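Side-chain contacts in putative oxidoreductase YfjR (Streptomyces aurantiacus, PDB 4OQZ), which is an S-selective imine reductase that probably uses NADPH as its hydride donor: residues P178-L181 with S182-Q185; H193-T196 with A197-A201; D216-A219 with A220-D223; S279-I282 with K283-K287. All coordinates share one frame; numbering follows the deposited sequence.

Interaction 1: P178-L181 with S182-Q185; sequences PAML and SYWQ
The methyl end of Met180 fits against the six-membered part of the Trp184 indole, CE lying 3.5 Å from Trp184 CH2 with CZ2 and CZ3 a little farther off. Bends at chi2 (-50°) and chi3 (-64°) turn this methyl toward the ring one turn further on. Met180 O lies 3.3 Å above one face of the indole, offset toward its rim. That same oxygen accepts the Trp184 backbone N at 2.9 Å. At the five-membered end, Leu181 CD1 meets Trp184 CD1 at 4.0 Å, the two side chains crossing at about a right angle, so both ends of the indole carry an aliphatic bump. Without the indole, as with an alanine here, the Met180 methyl and Leu181 CD1 would probably lose the surface they rest on, and Tyr218 of the second subunit its edge-to-face partner. Ser182 OG reaches the preceding turn, donating to Ala179 O at 2.8 Å, and this oxygen also takes the Tyr183 N-H. The chemistry is thus divided: apolar packing covers the side of helix 163-191 facing Phe278 and Ile282 of the second subunit, while the buried serine hydroxyl is satisfied within the helix itself.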
ATOM      1  N   PRO A 178       1.998  -4.513   4.775  1.00 34.90           N
ATOM      2  CA  PRO A 178       1.592  -5.041   3.462  1.00 32.73           C
ATOM      3  C   PRO A 178       2.021  -4.167   2.313  1.00 30.45           C
ATOM      4  O   PRO A 178       2.315  -4.713   1.265  1.00 32.88           O
ATOM      5  CB  PRO A 178       0.053  -5.083   3.550  1.00 36.14           C
ATOM      6  CG  PRO A 178      -0.251  -5.071   5.005  1.00 42.72           C
ATOM      7  CD  PRO A 178       0.803  -4.190   5.589  1.00 38.63           C
ATOM      8  N   ALA A 179       2.007  -2.822   2.462  1.00 25.81           N
ATOM      9  CA  ALA A 179       2.471  -1.945   1.391  1.00 26.40           C
ATOM     10  C   ALA A 179       3.917  -2.271   1.061  1.00 31.63           C
ATOM     11  O   ALA A 179       4.260  -2.542  -0.098  1.00 33.06           O
ATOM     12  CB  ALA A 179       2.351  -0.496   1.811  1.00 25.94           C
ATOM     13  N   MET A 180       4.758  -2.385   2.102  1.00 31.69           N
ATOM     14  CA  MET A 180       6.166  -2.739   1.900  1.00 32.02           C
ATOM     15  C   MET A 180       6.357  -4.127   1.343  1.00 35.42           C
ATOM     16  O   MET A 180       7.212  -4.299   0.465  1.00 35.34           O
ATOM     17  CB  MET A 180       7.012  -2.526   3.157  1.00 33.41           C
ATOM     18  CG  MET A 180       7.203  -1.050   3.543  1.00 34.13           C
ATOM     19  SD  MET A 180       7.774   0.078   2.227  1.00 35.85           S
ATOM     20  CE  MET A 180       9.412  -0.629   1.879  1.00 33.82           C
ATOM     21  N   LEU A 181       5.522  -5.087   1.792  1.00 31.93           N
ATOM     22  CA  LEU A 181       5.530  -6.454   1.302  1.00 32.10           C
ATOM     23  C   LEU A 181       5.106  -6.542  -0.164  1.00 39.35           C
ATOM     24  O   LEU A 181       5.681  -7.359  -0.896  1.00 43.37           O
ATOM     25  CB  LEU A 181       4.675  -7.367   2.181  1.00 32.93           C
ATOM     26  CG  LEU A 181       4.733  -8.892   1.855  1.00 38.77           C
ATOM     27  CD1 LEU A 181       6.183  -9.423   1.887  1.00 39.72           C
ATOM     28  CD2 LEU A 181       3.894  -9.678   2.806  1.00 40.99           C
ATOM     29  N   SER A 182       4.138  -5.665  -0.608  1.00 35.77           N
ATOM     30  CA  SER A 182       3.697  -5.627  -2.006  1.00 34.47           C
ATOM     31  C   SER A 182       4.844  -5.102  -2.854  1.00 39.94           C
ATOM     32  O   SER A 182       5.024  -5.546  -3.991  1.00 41.00           O
ATOM     33  CB  SER A 182       2.409  -4.835  -2.176  1.00 33.08           C
ATOM     34  OG  SER A 182       2.652  -3.432  -2.184  1.00 32.22           O
ATOM     35  N   TYR A 183       5.629  -4.180  -2.292  1.00 36.52           N
ATOM     36  CA  TYR A 183       6.852  -3.702  -2.952  1.00 37.29           C
ATOM     37  C   TYR A 183       7.872  -4.843  -3.042  1.00 40.85           C
ATOM     38  O   TYR A 183       8.459  -5.031  -4.103  1.00 41.58           O
ATOM     39  CB  TYR A 183       7.436  -2.423  -2.305  1.00 36.84           C
ATOM     40  CG  TYR A 183       8.657  -1.891  -3.040  1.00 38.82           C
ATOM     41  CD1 TYR A 183       8.635  -1.700  -4.420  1.00 40.88           C
ATOM     42  CD2 TYR A 183       9.839  -1.617  -2.361  1.00 39.51           C
ATOM     43  CE1 TYR A 183       9.739  -1.202  -5.100  1.00 42.65           C
ATOM     44  CE2 TYR A 183      10.978  -1.171  -3.042  1.00 41.42           C
ATOM     45  CZ  TYR A 183      10.926  -0.981  -4.417  1.00 48.60           C
ATOM     46  OH  TYR A 183      12.010  -0.529  -5.117  1.00 44.87           O
ATOM     47  N   TRP A 184       8.020  -5.679  -1.987  1.00 39.91           N
ATOM     48  CA  TRP A 184       8.986  -6.801  -2.062  1.00 40.92           C
ATOM     49  C   TRP A 184       8.510  -7.766  -3.137  1.00 44.02           C
ATOM     50  O   TRP A 184       9.321  -8.260  -3.900  1.00 44.00           O
ATOM     51  CB  TRP A 184       9.166  -7.556  -0.734  1.00 41.63           C
ATOM     52  CG  TRP A 184       9.658  -6.806   0.479  1.00 41.79           C
ATOM     53  CD1 TRP A 184       9.580  -7.243   1.768  1.00 45.57           C
ATOM     54  CD2 TRP A 184      10.375  -5.559   0.524  1.00 39.86           C
ATOM     55  NE1 TRP A 184      10.130  -6.315   2.620  1.00 43.85           N
ATOM     56  CE2 TRP A 184      10.640  -5.279   1.884  1.00 43.67           C
ATOM     57  CE3 TRP A 184      10.753  -4.605  -0.440  1.00 39.83           C
ATOM     58  CZ2 TRP A 184      11.293  -4.111   2.299  1.00 41.84           C
ATOM     59  CZ3 TRP A 184      11.419  -3.464  -0.024  1.00 39.42           C
ATOM     60  CH2 TRP A 184      11.680  -3.227   1.329  1.00 40.05           C
ATOM     61  N   GLN A 185       7.170  -7.946  -3.265  1.00 39.92           N
ATOM     62  CA  GLN A 185       6.589  -8.771  -4.320  1.00 40.63           C
ATOM     63  C   GLN A 185       6.836  -8.214  -5.751  1.00 42.46           C
ATOM     64  O   GLN A 185       7.088  -8.992  -6.673  1.00 44.86           O
ATOM     65  CB  GLN A 185       5.092  -8.976  -4.071  1.00 41.00           C
ATOM     66  CG  GLN A 185       4.455  -9.953  -5.037  1.00 39.69           C
ATOM     67  CD  GLN A 185       4.759 -11.390  -4.726  1.00 51.96           C
ATOM     68  OE1 GLN A 185       4.801 -11.811  -3.562  1.00 50.27           O
ATOM     69  NE2 GLN A 185       4.973 -12.175  -5.766  1.00 49.54           N
TER

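Interaction 2: H193-T196 with A197-A201; sequences HGLT and AADIA
The Asp199 carboxylate makes two links to Thr196, the N-cap residue of helix 197-209. The stronger is from hydroxyl to carboxylate: Thr196 OG1 donates to Asp199 OD1 at 2.6 Å, coming from above the carboxylate plane. In return Asp199 OD2 accepts the Thr196 backbone N in a weak bond of 3.4 Å that is nearly straight, at 171°. With chi1 at 86°, OG1 stands between its own N and carbonyl carbon, which brings it to Asp199 OD1. The backbone bonds are slack by comparison, since Thr196 O receives Ile200 N at 3.5 Å and Asp199 N at 3.3 Å, both weakly. Apolar contact is slight, Leu195 CB approaching Ile200 CG2 at 4.5 Å; the Leu195 CD2 methyl lies beside the carboxylate, 3.7 Å from Asp199 OD2. Gly194, at positive phi, is the C-prime residue of the Schellman motif that ends helix 163-191. Leu195 and Ile200 both pack on Ala190 of that helix. From helix 211-224 of the second subunit, Asp223 bonds the N-H groups of Ala197 and Ala198 and the Thr196 hydroxyl, whose single proton the two carboxylates probably compete for, fitting this helix start against its partner.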
ATOM      1  N   HIS A 193      12.422 -10.381 -14.916  1.00 65.23           N
ATOM      2  CA  HIS A 193      12.240  -9.668 -16.181  1.00 64.81           C
ATOM      3  C   HIS A 193      13.292  -8.583 -16.512  1.00 68.51           C
ATOM      4  O   HIS A 193      13.049  -7.741 -17.374  1.00 68.31           O
ATOM      5  CB  HIS A 193      10.825  -9.107 -16.259  1.00 63.06           C
ATOM      6  CG  HIS A 193       9.764 -10.159 -16.305  1.00 67.39           C
ATOM      7  ND1 HIS A 193       9.005 -10.463 -15.192  1.00 68.41           N
ATOM      8  CD2 HIS A 193       9.343 -10.918 -17.343  1.00 71.09           C
ATOM      9  CE1 HIS A 193       8.153 -11.395 -15.582  1.00 69.26           C
ATOM     10  NE2 HIS A 193       8.326 -11.711 -16.867  1.00 71.26           N
ATOM     11  N   GLY A 194      14.455  -8.651 -15.871  1.00 65.90           N
ATOM     12  CA  GLY A 194      15.572  -7.741 -16.117  1.00 66.02           C
ATOM     13  C   GLY A 194      15.469  -6.341 -15.540  1.00 67.33           C
ATOM     14  O   GLY A 194      16.301  -5.484 -15.865  1.00 68.34           O
ATOM     15  N   LEU A 195      14.469  -6.095 -14.664  1.00 58.74           N
ATOM     16  CA  LEU A 195      14.261  -4.795 -14.032  1.00 54.64           C
ATOM     17  C   LEU A 195      14.745  -4.767 -12.590  1.00 57.97           C
ATOM     18  O   LEU A 195      14.552  -5.737 -11.836  1.00 58.79           O
ATOM     19  CB  LEU A 195      12.767  -4.365 -14.128  1.00 51.88           C
ATOM     20  CG  LEU A 195      12.181  -4.284 -15.556  1.00 56.27           C
ATOM     21  CD1 LEU A 195      10.678  -4.357 -15.540  1.00 54.88           C
ATOM     22  CD2 LEU A 195      12.657  -3.041 -16.297  1.00 57.43           C
ATOM     23  N   THR A 196      15.359  -3.640 -12.200  1.00 53.30           N
ATOM     24  CA  THR A 196      15.890  -3.432 -10.851  1.00 53.04           C
ATOM     25  C   THR A 196      14.822  -2.795  -9.949  1.00 54.18           C
ATOM     26  O   THR A 196      13.779  -2.387 -10.445  1.00 52.94           O
ATOM     27  CB  THR A 196      17.218  -2.627 -10.880  1.00 63.82           C
ATOM     28  OG1 THR A 196      16.951  -1.220 -10.888  1.00 62.01           O
ATOM     29  CG2 THR A 196      18.166  -3.044 -12.020  1.00 62.43           C
ATOM     30  N   ALA A 197      15.093  -2.694  -8.645  1.00 49.99           N
ATOM     31  CA  ALA A 197      14.193  -2.082  -7.681  1.00 47.36           C
ATOM     32  C   ALA A 197      14.057  -0.561  -7.932  1.00 50.55           C
ATOM     33  O   ALA A 197      12.957  -0.014  -7.812  1.00 47.50           O
ATOM     34  CB  ALA A 197      14.682  -2.358  -6.263  1.00 47.77           C
ATOM     35  N   ALA A 198      15.173   0.112  -8.299  1.00 48.12           N
ATOM     36  CA  ALA A 198      15.199   1.548  -8.603  1.00 47.34           C
ATOM     37  C   ALA A 198      14.502   1.872  -9.932  1.00 48.86           C
ATOM     38  O   ALA A 198      14.179   3.035 -10.183  1.00 48.86           O
ATOM     39  CB  ALA A 198      16.644   2.046  -8.633  1.00 50.97           C
ATOM     40  N   ASP A 199      14.330   0.857 -10.796  1.00 43.62           N
ATOM     41  CA  ASP A 199      13.685   0.960 -12.091  1.00 45.40           C
ATOM     42  C   ASP A 199      12.173   1.113 -11.854  1.00 47.62           C
ATOM     43  O   ASP A 199      11.531   1.959 -12.467  1.00 50.40           O
ATOM     44  CB  ASP A 199      13.926  -0.323 -12.921  1.00 49.09           C
ATOM     45  CG  ASP A 199      15.277  -0.474 -13.599  1.00 57.87           C
ATOM     46  OD1 ASP A 199      16.266   0.075 -13.081  1.00 62.30           O
ATOM     47  OD2 ASP A 199      15.358  -1.224 -14.597  1.00 57.11           O
ATOM     48  N   ILE A 200      11.628   0.296 -10.943  1.00 41.54           N
ATOM     49  CA  ILE A 200      10.210   0.276 -10.588  1.00 39.25           C
ATOM     50  C   ILE A 200       9.895   1.241  -9.440  1.00 42.04           C
ATOM     51  O   ILE A 200       8.738   1.619  -9.275  1.00 40.03           O
ATOM     52  CB  ILE A 200       9.683  -1.179 -10.365  1.00 41.91           C
ATOM     53  CG1 ILE A 200      10.253  -1.836  -9.086  1.00 41.27           C
ATOM     54  CG2 ILE A 200       9.886  -2.048 -11.631  1.00 43.54           C
ATOM     55  CD1 ILE A 200       9.629  -3.204  -8.785  1.00 44.72           C
ATOM     56  N   ALA A 201      10.921   1.682  -8.675  1.00 37.70           N
ATOM     57  CA  ALA A 201      10.691   2.635  -7.575  1.00 38.24           C
ATOM     58  C   ALA A 201       9.799   3.854  -7.954  1.00 43.97           C
ATOM     59  O   ALA A 201       8.898   4.183  -7.172  1.00 41.52           O
ATOM     60  CB  ALA A 201      12.008   3.119  -6.979  1.00 39.94           C
TER

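Interaction 3: D216-A219 with A220-D223; sequences DFYA and ARID
Arg221 lays its CD over a face of the Phe217 ring, 4.1 Å from the centroid and 27° off the normal, in a CH-pi contact. A chi1 of -179° turns the Phe217 ring along the helix to where Arg221 CD passes over it. The arginine chain then bends at chi3, and its guanidinium plane ends within 18° of the plane of the phenyl ring. Close by, NH1 stands 3.6 Å from both CD2 and CE2 of Tyr218, whose ring is steeply inclined to the guanidinium. This is the looser side: Phe217 is exposed and Arg221 partly so, and the pair lies against Val231 and Ala228 of a nearby loop.

The tighter part is made by Tyr218, Ala219 and Ile222, all three buried. Tyr218 O receives Ile222 N at 3.0 Å, nearly along the C=O axis, and Ile222 CG1 presses to 3.2 Å from the same Tyr218 O. Ala219 O takes Asp223 N at 3.1 Å. The Tyr218 hydroxyl is held by Asp232 of its own chain, and its ring meets Phe278 edge-to-face. Helix 211-224 is thus bounded by the 277-279 loop on one part of its surface, while elsewhere Tyr218, Ala219 and Ile222 pack on Met180, Tyr183 and Trp184 in helix 163-191 of the second subunit.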
ATOM      1  N   ASP A 216     -10.426   8.231  -0.318  1.00 49.79           N
ATOM      2  CA  ASP A 216     -11.419   9.285  -0.060  1.00 51.85           C
ATOM      3  C   ASP A 216     -12.723   8.963  -0.756  1.00 57.73           C
ATOM      4  O   ASP A 216     -13.774   9.115  -0.139  1.00 59.23           O
ATOM      5  CB  ASP A 216     -10.923  10.664  -0.502  1.00 53.50           C
ATOM      6  CG  ASP A 216      -9.875  11.270   0.403  1.00 62.11           C
ATOM      7  OD1 ASP A 216      -9.961  11.062   1.633  1.00 62.57           O
ATOM      8  OD2 ASP A 216      -9.017  12.022  -0.109  1.00 65.33           O
ATOM      9  N   PHE A 217     -12.638   8.485  -2.025  1.00 54.05           N
ATOM     10  CA  PHE A 217     -13.759   8.070  -2.850  1.00 57.03           C
ATOM     11  C   PHE A 217     -14.459   6.907  -2.176  1.00 59.23           C
ATOM     12  O   PHE A 217     -15.685   6.930  -2.052  1.00 59.77           O
ATOM     13  CB  PHE A 217     -13.311   7.672  -4.271  1.00 58.06           C
ATOM     14  CG  PHE A 217     -14.457   7.256  -5.176  1.00 62.21           C
ATOM     15  CD1 PHE A 217     -14.671   5.915  -5.483  1.00 64.79           C
ATOM     16  CD2 PHE A 217     -15.298   8.206  -5.744  1.00 66.79           C
ATOM     17  CE1 PHE A 217     -15.701   5.534  -6.340  1.00 69.09           C
ATOM     18  CE2 PHE A 217     -16.351   7.821  -6.579  1.00 72.86           C
ATOM     19  CZ  PHE A 217     -16.558   6.488  -6.862  1.00 71.26           C
ATOM     20  N   TYR A 218     -13.688   5.909  -1.719  1.00 49.01           N
ATOM     21  CA  TYR A 218     -14.275   4.767  -1.045  1.00 49.26           C
ATOM     22  C   TYR A 218     -14.762   4.998   0.375  1.00 55.02           C
ATOM     23  O   TYR A 218     -15.778   4.416   0.737  1.00 58.00           O
ATOM     24  CB  TYR A 218     -13.473   3.485  -1.224  1.00 48.26           C
ATOM     25  CG  TYR A 218     -13.600   2.939  -2.628  1.00 51.44           C
ATOM     26  CD1 TYR A 218     -12.604   3.155  -3.575  1.00 52.02           C
ATOM     27  CD2 TYR A 218     -14.721   2.210  -3.014  1.00 55.17           C
ATOM     28  CE1 TYR A 218     -12.734   2.684  -4.882  1.00 53.96           C
ATOM     29  CE2 TYR A 218     -14.862   1.735  -4.316  1.00 56.86           C
ATOM     30  CZ  TYR A 218     -13.860   1.966  -5.246  1.00 62.94           C
ATOM     31  OH  TYR A 218     -13.995   1.516  -6.537  1.00 65.54           O
ATOM     32  N   ALA A 219     -14.087   5.860   1.163  1.00 49.92           N
ATOM     33  CA  ALA A 219     -14.482   6.180   2.546  1.00 50.76           C
ATOM     34  C   ALA A 219     -15.917   6.656   2.625  1.00 62.13           C
ATOM     35  O   ALA A 219     -16.645   6.211   3.509  1.00 66.67           O
ATOM     36  CB  ALA A 219     -13.579   7.255   3.131  1.00 48.40           C
ATOM     37  N   ALA A 220     -16.317   7.583   1.722  1.00 60.60           N
ATOM     38  CA  ALA A 220     -17.655   8.177   1.676  1.00 64.62           C
ATOM     39  C   ALA A 220     -18.741   7.145   1.399  1.00 71.26           C
ATOM     40  O   ALA A 220     -19.819   7.216   1.986  1.00 73.78           O
ATOM     41  CB  ALA A 220     -17.708   9.279   0.624  1.00 66.12           C
ATOM     42  N   ARG A 221     -18.448   6.182   0.511  1.00 66.79           N
ATOM     43  CA  ARG A 221     -19.392   5.141   0.113  1.00 68.67           C
ATOM     44  C   ARG A 221     -19.567   4.090   1.220  1.00 70.34           C
ATOM     45  O   ARG A 221     -20.688   3.638   1.420  1.00 73.21           O
ATOM     46  CB  ARG A 221     -18.934   4.482  -1.199  1.00 68.05           C
ATOM     47  CG  ARG A 221     -18.658   5.447  -2.357  1.00 67.22           C
ATOM     48  CD  ARG A 221     -17.909   4.778  -3.505  1.00 58.08           C
ATOM     49  NE  ARG A 221     -18.799   3.956  -4.319  1.00 81.48           N
ATOM     50  CZ  ARG A 221     -18.968   2.648  -4.161  1.00 87.84           C
ATOM     51  NH1 ARG A 221     -18.292   1.989  -3.221  1.00 65.24           N
ATOM     52  NH2 ARG A 221     -19.813   1.987  -4.938  1.00 65.13           N
ATOM     53  N   ILE A 222     -18.467   3.692   1.925  1.00 61.14           N
ATOM     54  CA  ILE A 222     -18.516   2.703   3.018  1.00 60.54           C
ATOM     55  C   ILE A 222     -19.351   3.249   4.185  1.00 65.68           C
ATOM     56  O   ILE A 222     -20.230   2.548   4.713  1.00 66.72           O
ATOM     57  CB  ILE A 222     -17.091   2.272   3.506  1.00 59.89           C
ATOM     58  CG1 ILE A 222     -16.251   1.669   2.365  1.00 56.94           C
ATOM     59  CG2 ILE A 222     -17.198   1.291   4.679  1.00 62.98           C
ATOM     60  CD1 ILE A 222     -14.642   1.883   2.501  1.00 51.34           C
ATOM     61  N   ASP A 223     -19.046   4.493   4.603  1.00 62.33           N
ATOM     62  CA  ASP A 223     -19.722   5.149   5.717  1.00 65.56           C
ATOM     63  C   ASP A 223     -21.202   5.330   5.495  1.00 75.63           C
ATOM     64  O   ASP A 223     -21.953   5.358   6.466  1.00 79.24           O
ATOM     65  CB  ASP A 223     -19.023   6.457   6.107  1.00 65.65           C
ATOM     66  CG  ASP A 223     -17.648   6.237   6.716  1.00 71.11           C
ATOM     67  OD1 ASP A 223     -17.395   5.121   7.226  1.00 72.53           O
ATOM     68  OD2 ASP A 223     -16.835   7.185   6.704  1.00 69.81           O
TER

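Interaction 4: S279-I282 with K283-K287; sequences SSVI and KLMKK
Ile282, Lys283 and Val281 bury the most surface in this turn, and each is met by a residue a few positions away in sequence. Ile282 CG2 touches Lys286 CD at 3.7 Å, the two side chains passing at a slant. Its carbonyl oxygen is gripped twice, by Lys286 N at 3.0 Å with the donor nearly in line with the C=O bond, and by Met285 N at 2.8 Å from well above the carbonyl plane.

Lys283 folds back over Ser280. With chi1 at 48°, CG lies between the backbone N and the carbonyl carbon, and further bends along the chain bring NZ round to Ser280 OG, to which it donates at 2.7 Å. Ser280 O accepts Lys283 N as well, so hydroxyl and carbonyl both hold the lysine. Were Ser280 an alanine, the Lys283 ammonium is likely to be left without this acceptor and its aliphatic chain freer to swing.

The apolar side of the turn centres on Val281. Its CB receives the Met285 methyl, CE, at 3.5 Å, and CG1 meets Leu284 CD1 at 3.8 Å, while Val281 O accepts Leu284 N at 2.9 Å. The bonds of Lys283 N, Leu284 N and Met285 N to the oxygens three residues earlier are of the 3-10 kind, giving a short, weakly bonded helical turn near the C-terminus. It lies beside helix 211-224, Ile282 packing on Ile222, and meets helix 163-191 of the second subunit: Ile282 packs on its Trp184, Met285 on its Ala188, and Lys286 NZ forms a salt bridge with its Asp191.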
ATOM      1  N   SER A 279     -15.122  -3.342  -2.514  1.00 54.63           N
ATOM      2  CA  SER A 279     -15.246  -2.847  -1.145  1.00 55.07           C
ATOM      3  C   SER A 279     -16.157  -3.783  -0.318  1.00 58.43           C
ATOM      4  O   SER A 279     -16.045  -3.838   0.909  1.00 54.94           O
ATOM      5  CB  SER A 279     -15.849  -1.447  -1.164  1.00 61.96           C
ATOM      6  OG  SER A 279     -15.880  -0.882   0.136  1.00 73.98           O
ATOM      7  N   SER A 280     -17.063  -4.528  -0.997  1.00 59.13           N
ATOM      8  CA  SER A 280     -17.998  -5.427  -0.320  1.00 62.87           C
ATOM      9  C   SER A 280     -17.334  -6.433   0.623  1.00 65.92           C
ATOM     10  O   SER A 280     -17.968  -6.846   1.578  1.00 67.50           O
ATOM     11  CB  SER A 280     -18.923  -6.122  -1.313  1.00 68.05           C
ATOM     12  OG  SER A 280     -19.753  -7.057  -0.648  1.00 89.40           O
ATOM     13  N   VAL A 281     -16.053  -6.769   0.421  1.00 60.69           N
ATOM     14  CA  VAL A 281     -15.391  -7.702   1.328  0.50 60.33           C
ATOM     15  C   VAL A 281     -15.303  -7.217   2.787  1.00 61.54           C
ATOM     16  O   VAL A 281     -15.237  -8.050   3.686  1.00 62.33           O
ATOM     17  CB  VAL A 281     -14.106  -8.376   0.795  1.00 63.21           C
ATOM     18  CG1 VAL A 281     -14.317  -9.867   0.605  1.00 66.41           C
ATOM     19  CG2 VAL A 281     -13.608  -7.729  -0.490  1.00 60.67           C
ATOM     20  N   ILE A 282     -15.350  -5.883   3.030  1.00 57.09           N
ATOM     21  CA  ILE A 282     -15.332  -5.316   4.398  1.00 57.25           C
ATOM     22  C   ILE A 282     -16.382  -5.996   5.301  1.00 64.14           C
ATOM     23  O   ILE A 282     -16.062  -6.358   6.439  1.00 62.11           O
ATOM     24  CB  ILE A 282     -15.489  -3.763   4.412  1.00 58.73           C
ATOM     25  CG1 ILE A 282     -14.268  -3.071   3.779  1.00 53.58           C
ATOM     26  CG2 ILE A 282     -15.711  -3.232   5.843  1.00 61.68           C
ATOM     27  CD1 ILE A 282     -14.497  -1.672   3.391  1.00 51.83           C
ATOM     28  N   LYS A 283     -17.625  -6.175   4.788  1.00 66.92           N
ATOM     29  CA  LYS A 283     -18.714  -6.815   5.547  1.00 71.87           C
ATOM     30  C   LYS A 283     -18.423  -8.258   6.003  1.00 79.90           C
ATOM     31  O   LYS A 283     -19.043  -8.731   6.956  1.00 82.76           O
ATOM     32  CB  LYS A 283     -20.136  -6.578   4.975  1.00 77.79           C
ATOM     33  CG  LYS A 283     -20.320  -6.796   3.481  1.00 81.50           C
ATOM     34  CD  LYS A 283     -21.331  -5.820   2.881  1.00 83.97           C
ATOM     35  CE  LYS A 283     -22.440  -6.511   2.116  1.00 83.05           C
ATOM     36  NZ  LYS A 283     -22.116  -6.723   0.675  1.00 82.89           N
ATOM     37  N   LEU A 284     -17.395  -8.900   5.401  1.00 75.74           N
ATOM     38  CA  LEU A 284     -16.917 -10.219   5.810  1.00 77.46           C
ATOM     39  C   LEU A 284     -15.773 -10.094   6.816  1.00 78.45           C
ATOM     40  O   LEU A 284     -15.520 -11.045   7.554  1.00 79.80           O
ATOM     41  CB  LEU A 284     -16.453 -11.051   4.613  1.00 76.90           C
ATOM     42  CG  LEU A 284     -17.513 -11.529   3.647  1.00 84.00           C
ATOM     43  CD1 LEU A 284     -16.878 -12.033   2.406  1.00 81.91           C
ATOM     44  CD2 LEU A 284     -18.391 -12.649   4.264  1.00 93.98           C
ATOM     45  N   MET A 285     -15.079  -8.934   6.849  1.00 72.46           N
ATOM     46  CA  MET A 285     -13.954  -8.706   7.768  1.00 70.05           C
ATOM     47  C   MET A 285     -14.360  -8.191   9.140  1.00 73.99           C
ATOM     48  O   MET A 285     -13.709  -8.548  10.119  1.00 74.64           O
ATOM     49  CB  MET A 285     -12.875  -7.796   7.161  1.00 68.03           C
ATOM     50  CG  MET A 285     -12.202  -8.371   5.962  1.00 70.68           C
ATOM     51  SD  MET A 285     -11.552  -6.998   5.010  1.00 72.07           S
ATOM     52  CE  MET A 285     -11.925  -7.532   3.422  1.00 69.17           C
ATOM     53  N   LYS A 286     -15.407  -7.350   9.218  1.00 70.69           N
ATOM     54  CA  LYS A 286     -15.912  -6.771  10.480  1.00 72.29           C
ATOM     55  C   LYS A 286     -16.356  -7.826  11.491  1.00 81.36           C
ATOM     56  O   LYS A 286     -16.684  -8.947  11.088  1.00 84.44           O
ATOM     57  CB  LYS A 286     -17.085  -5.819  10.211  1.00 75.43           C
ATOM     58  CG  LYS A 286     -16.738  -4.584   9.391  1.00 83.43           C
ATOM     59  CD  LYS A 286     -17.985  -4.063   8.686  1.00102.78           C
ATOM     60  CE  LYS A 286     -18.705  -2.961   9.424  1.00118.27           C
ATOM     61  NZ  LYS A 286     -18.222  -1.620   9.002  1.00124.75           N
ATOM     62  N   LYS A 287     -16.400  -7.463  12.799  1.00 78.80           N
ATOM     63  CA  LYS A 287     -16.872  -8.366  13.861  1.00 95.99           C
ATOM     64  C   LYS A 287     -18.381  -8.560  13.712  1.00120.95           C
ATOM     65  O   LYS A 287     -19.099  -7.571  13.578  1.00 83.66           O
ATOM     66  CB  LYS A 287     -16.554  -7.820  15.268  1.00 97.96           C
ATOM     67  CG  LYS A 287     -16.894  -8.817  16.386  1.00116.17           C
ATOM     68  CD  LYS A 287     -16.882  -8.194  17.777  1.00126.94           C
ATOM     69  CE  LYS A 287     -16.694  -9.236  18.854  1.00142.22           C
ATOM     70  NZ  LYS A 287     -16.458  -8.621  20.189  1.00152.86           N
TER

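In the fold
All four contacts lie in the helical C-terminal part of the chain and touch the second subunit. Interactions 1 and 2, with centres 14 Å apart, meet where Tyr183 OH lies 2.9 Å from Ala197 O, bringing helix 163-191 against helix 197-209. Interactions 3 and 4, also 14 Å apart, pack Ile222 CD1 on Ile282 CD1 at 3.7 Å. Within one chain the two pairs stay apart: interactions 1 and 4 come no closer than about 11 Å between nearest atoms, and interactions 2 and 3 about 21 Å. The dimer brings them together, since interaction 3 of one subunit faces interactions 1 and 2 of the other, and interaction 4 packs on interaction 1.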